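Local atomic coordinates of Afp3 (Serratia entomophila, PDB entry 6RBN), a protein that probably forms part of the contractile sheath around the inner tube of the anti-feeding prophage, an injection particle of the contractile phage-tail type. Residues A202-P214 with G318-V332. Numbering follows the deposited sequence.
Sequences AQVAVYYPNVEVP and GINVIRHFSDRGLVV
The buried flank of a beta-hairpin in the subtilisin-like domain of a tail sheath protein, together with the loop leading into it, meets a strand and its exit loop here: Y207, P209 and V211 of 202-214 lie against N320 on that leading loop and against I322, L330 and V332 of the hairpin, whose strands are 322-325 and 329-332. Little backbone pairing joins the segments. N320 ND2 gives a weak bond to V206 O (3.3 Å, 137° at the hydrogen), and the same amide nitrogen also hydrogen-bonds R336 O, its stronger partner. A second weak bond runs from Y208 N to I319 O at 3.3 Å, and the CA of Y207 brings a C-H to that same oxygen.

Y207 and I322 have the largest shares of a contact spread over many residues. With CG of Y207 beside its own backbone N (chi1 -70°), the ring reaches over N320, whose ND2 lies above one face, offset toward the rim, with ring and amide planes 40° apart. Y207 CE1 lies 3.6 Å from N320 CB, and the same ring atom meets V332 CG2 obliquely at 3.9 Å. The hydroxyl beyond is hydrogen-bonded to the hydroxyl of Y278. Further along, the P209 ring lies across the root of I322, where P209 CD is 3.8 Å from I322 CG1, while P209 CG touches V321 CG1. Y208 CB rests on I319 CG2 (3.7 Å), and V211 CG1 approaches L330 CD1 more distantly.

Helix 271-284 completes the apolar cluster, its I274 touching Y207, I322 and V332 together. Strand 204-207 pairs in parallel with 185-188 and is also covered by I347 of helix 347-364, whereas strand 211-213 runs antiparallel between 266-268 and 301-302.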
# COMPACT_ATOMS: atom_id res chain seq x y z
N ALA D 202 38.64 -14.46 -57.47
CA ALA D 202 37.95 -15.18 -56.41
C ALA D 202 36.45 -15.31 -56.64
O ALA D 202 35.77 -15.90 -55.80
CB ALA D 202 38.19 -14.48 -55.07
N GLN D 203 35.93 -14.79 -57.75
CA GLN D 203 34.51 -14.82 -58.02
C GLN D 203 34.10 -15.96 -58.94
O GLN D 203 32.98 -15.97 -59.44
CB GLN D 203 34.08 -13.49 -58.66
CG GLN D 203 34.36 -12.26 -57.84
CD GLN D 203 33.63 -12.24 -56.51
OE1 GLN D 203 34.25 -12.31 -55.46
NE2 GLN D 203 32.31 -12.17 -56.57
N VAL D 204 35.00 -16.92 -59.19
CA VAL D 204 34.80 -17.93 -60.22
C VAL D 204 34.98 -19.31 -59.59
O VAL D 204 35.96 -19.55 -58.88
CB VAL D 204 35.78 -17.74 -61.40
CG1 VAL D 204 35.66 -18.87 -62.41
CG2 VAL D 204 35.50 -16.43 -62.09
N ALA D 205 34.03 -20.20 -59.86
CA ALA D 205 34.12 -21.61 -59.48
C ALA D 205 33.93 -22.46 -60.72
O ALA D 205 32.85 -22.43 -61.33
CB ALA D 205 33.07 -21.96 -58.42
N VAL D 206 34.95 -23.21 -61.09
CA VAL D 206 34.94 -24.06 -62.27
C VAL D 206 34.45 -25.44 -61.85
O VAL D 206 34.66 -25.85 -60.71
CB VAL D 206 36.34 -24.09 -62.91
CG1 VAL D 206 36.39 -24.89 -64.20
CG2 VAL D 206 36.84 -22.68 -63.14
N TYR D 207 33.74 -26.14 -62.73
CA TYR D 207 33.24 -27.50 -62.46
C TYR D 207 33.49 -28.35 -63.70
O TYR D 207 32.90 -28.09 -64.75
CB TYR D 207 31.76 -27.47 -62.09
CG TYR D 207 31.51 -26.86 -60.73
CD1 TYR D 207 31.58 -27.62 -59.58
CD2 TYR D 207 31.23 -25.50 -60.61
CE1 TYR D 207 31.36 -27.05 -58.34
CE2 TYR D 207 31.02 -24.93 -59.37
CZ TYR D 207 31.09 -25.71 -58.24
OH TYR D 207 30.87 -25.15 -57.01
N TYR D 208 34.34 -29.37 -63.57
CA TYR D 208 34.88 -30.02 -64.76
C TYR D 208 33.96 -30.99 -65.51
O TYR D 208 33.72 -30.74 -66.70
CB TYR D 208 36.21 -30.70 -64.43
CG TYR D 208 36.69 -31.68 -65.48
CD1 TYR D 208 37.10 -31.26 -66.73
CD2 TYR D 208 36.74 -33.04 -65.20
CE1 TYR D 208 37.52 -32.16 -67.68
CE2 TYR D 208 37.17 -33.95 -66.14
CZ TYR D 208 37.56 -33.50 -67.38
OH TYR D 208 38.00 -34.41 -68.32
N PRO D 209 33.43 -32.08 -64.93
CA PRO D 209 32.89 -33.14 -65.79
C PRO D 209 31.52 -32.78 -66.37
O PRO D 209 30.63 -32.32 -65.65
CB PRO D 209 32.77 -34.34 -64.85
CG PRO D 209 33.53 -33.97 -63.63
CD PRO D 209 33.33 -32.50 -63.52
N ASN D 210 31.39 -32.96 -67.68
CA ASN D 210 30.08 -32.86 -68.31
C ASN D 210 29.20 -34.00 -67.83
O ASN D 210 29.66 -35.13 -67.61
CB ASN D 210 30.20 -32.89 -69.83
CG ASN D 210 30.71 -31.59 -70.40
OD1 ASN D 210 30.31 -30.51 -69.96
ND2 ASN D 210 31.58 -31.68 -71.39
N VAL D 211 27.92 -33.71 -67.67
CA VAL D 211 26.98 -34.61 -67.02
C VAL D 211 25.95 -35.04 -68.06
O VAL D 211 25.37 -34.20 -68.75
CB VAL D 211 26.32 -33.93 -65.81
CG1 VAL D 211 25.46 -34.90 -65.11
CG2 VAL D 211 27.37 -33.39 -64.86
N GLU D 212 25.73 -36.35 -68.16
CA GLU D 212 24.94 -36.92 -69.24
C GLU D 212 23.52 -37.23 -68.80
O GLU D 212 23.29 -37.72 -67.69
CB GLU D 212 25.60 -38.18 -69.79
CG GLU D 212 26.90 -37.91 -70.51
CD GLU D 212 27.55 -39.17 -71.03
OE1 GLU D 212 27.06 -40.26 -70.71
OE2 GLU D 212 28.56 -39.06 -71.76
N VAL D 213 22.56 -36.94 -69.67
CA VAL D 213 21.14 -37.05 -69.39
C VAL D 213 20.55 -38.03 -70.40
O VAL D 213 20.86 -37.92 -71.58
CB VAL D 213 20.42 -35.69 -69.47
CG1 VAL D 213 18.95 -35.81 -69.11
CG2 VAL D 213 21.11 -34.68 -68.61
N PRO D 214 19.71 -38.99 -69.98
CA PRO D 214 19.04 -39.90 -70.92
C PRO D 214 18.05 -39.20 -71.84
O PRO D 214 17.56 -38.13 -71.49
CB PRO D 214 18.32 -40.88 -69.99
CG PRO D 214 19.08 -40.83 -68.72
CD PRO D 214 19.52 -39.41 -68.58
N GLY D 318 41.13 -24.39 -58.78
CA GLY D 318 39.71 -24.53 -58.52
C GLY D 318 39.04 -25.26 -59.65
O GLY D 318 38.62 -24.64 -60.62
N ILE D 319 38.91 -26.59 -59.56
CA ILE D 319 38.33 -27.38 -60.63
C ILE D 319 37.06 -28.09 -60.19
O ILE D 319 36.12 -28.22 -60.98
CB ILE D 319 39.36 -28.38 -61.21
CG1 ILE D 319 40.61 -27.63 -61.67
CG2 ILE D 319 38.83 -29.06 -62.44
CD1 ILE D 319 40.37 -26.58 -62.73
N ASN D 320 37.00 -28.56 -58.93
CA ASN D 320 35.77 -28.94 -58.23
C ASN D 320 35.02 -30.07 -58.96
O ASN D 320 33.95 -29.88 -59.53
CB ASN D 320 34.86 -27.73 -58.03
CG ASN D 320 35.47 -26.68 -57.14
OD1 ASN D 320 36.14 -27.00 -56.17
ND2 ASN D 320 35.25 -25.42 -57.47
N VAL D 321 35.64 -31.24 -58.94
CA VAL D 321 35.20 -32.37 -59.74
C VAL D 321 33.87 -32.92 -59.23
O VAL D 321 33.66 -33.08 -58.03
CB VAL D 321 36.30 -33.44 -59.75
CG1 VAL D 321 35.87 -34.64 -60.54
CG2 VAL D 321 37.59 -32.87 -60.30
N ILE D 322 32.96 -33.19 -60.16
CA ILE D 322 31.76 -33.98 -59.90
C ILE D 322 32.17 -35.45 -59.89
O ILE D 322 32.54 -36.00 -60.93
CB ILE D 322 30.68 -33.74 -60.97
CG1 ILE D 322 30.39 -32.25 -61.12
CG2 ILE D 322 29.42 -34.49 -60.61
CD1 ILE D 322 29.84 -31.61 -59.89
N ARG D 323 32.11 -36.08 -58.73
CA ARG D 323 32.55 -37.46 -58.56
C ARG D 323 31.36 -38.40 -58.50
O ARG D 323 30.23 -38.00 -58.21
CB ARG D 323 33.38 -37.61 -57.28
CG ARG D 323 34.70 -36.89 -57.30
CD ARG D 323 35.68 -37.58 -58.23
NE ARG D 323 35.96 -38.94 -57.80
CZ ARG D 323 36.90 -39.27 -56.92
NH1 ARG D 323 37.66 -38.33 -56.38
NH2 ARG D 323 37.09 -40.53 -56.58
N HIS D 324 31.62 -39.67 -58.79
CA HIS D 324 30.63 -40.73 -58.67
C HIS D 324 31.00 -41.65 -57.52
O HIS D 324 32.10 -42.22 -57.51
CB HIS D 324 30.50 -41.53 -59.96
CG HIS D 324 29.39 -42.53 -59.93
ND1 HIS D 324 29.54 -43.80 -59.41
CD2 HIS D 324 28.10 -42.46 -60.34
CE1 HIS D 324 28.40 -44.46 -59.50
NE2 HIS D 324 27.51 -43.67 -60.07
N PHE D 325 30.10 -41.79 -56.56
CA PHE D 325 30.23 -42.75 -55.48
C PHE D 325 29.13 -43.79 -55.64
O PHE D 325 28.00 -43.44 -55.98
CB PHE D 325 30.14 -42.05 -54.12
CG PHE D 325 31.27 -41.12 -53.85
CD1 PHE D 325 32.49 -41.60 -53.41
CD2 PHE D 325 31.13 -39.76 -54.04
CE1 PHE D 325 33.54 -40.74 -53.16
CE2 PHE D 325 32.17 -38.90 -53.80
CZ PHE D 325 33.38 -39.39 -53.36
N SER D 326 29.48 -45.05 -55.40
CA SER D 326 28.57 -46.15 -55.75
C SER D 326 27.37 -46.20 -54.81
O SER D 326 26.26 -46.55 -55.23
CB SER D 326 29.33 -47.47 -55.72
OG SER D 326 29.74 -47.79 -54.40
N ASP D 327 27.57 -45.86 -53.54
CA ASP D 327 26.47 -45.91 -52.59
C ASP D 327 25.58 -44.67 -52.69
O ASP D 327 24.40 -44.72 -52.34
CB ASP D 327 27.01 -46.08 -51.17
CG ASP D 327 28.06 -45.05 -50.80
OD1 ASP D 327 28.48 -44.28 -51.68
OD2 ASP D 327 28.45 -45.00 -49.62
N ARG D 328 26.13 -43.55 -53.16
CA ARG D 328 25.41 -42.29 -53.12
C ARG D 328 24.93 -41.82 -54.49
O ARG D 328 23.80 -41.35 -54.60
CB ARG D 328 26.29 -41.20 -52.51
CG ARG D 328 26.69 -41.49 -51.08
CD ARG D 328 27.57 -40.40 -50.51
NE ARG D 328 26.83 -39.17 -50.28
CZ ARG D 328 27.39 -38.02 -49.94
NH1 ARG D 328 28.71 -37.94 -49.80
NH2 ARG D 328 26.65 -36.94 -49.75
N GLY D 329 25.75 -41.94 -55.52
CA GLY D 329 25.37 -41.46 -56.84
C GLY D 329 26.35 -40.44 -57.38
O GLY D 329 27.56 -40.69 -57.39
N LEU D 330 25.86 -39.29 -57.83
CA LEU D 330 26.70 -38.22 -58.34
C LEU D 330 26.76 -37.12 -57.29
O LEU D 330 25.75 -36.45 -57.03
CB LEU D 330 26.19 -37.67 -59.66
CG LEU D 330 26.30 -38.61 -60.86
CD1 LEU D 330 25.71 -37.96 -62.08
CD2 LEU D 330 27.74 -38.99 -61.08
N VAL D 331 27.93 -36.93 -56.69
CA VAL D 331 28.12 -35.97 -55.61
C VAL D 331 29.07 -34.89 -56.10
O VAL D 331 30.15 -35.20 -56.63
CB VAL D 331 28.67 -36.68 -54.36
CG1 VAL D 331 28.93 -35.69 -53.25
CG2 VAL D 331 27.72 -37.75 -53.89
N VAL D 332 28.68 -33.63 -55.93
CA VAL D 332 29.61 -32.54 -56.18
C VAL D 332 30.68 -32.55 -55.10
O VAL D 332 30.40 -32.74 -53.91
CB VAL D 332 28.85 -31.20 -56.27
CG1 VAL D 332 27.99 -30.95 -55.05
CG2 VAL D 332 29.81 -30.04 -56.47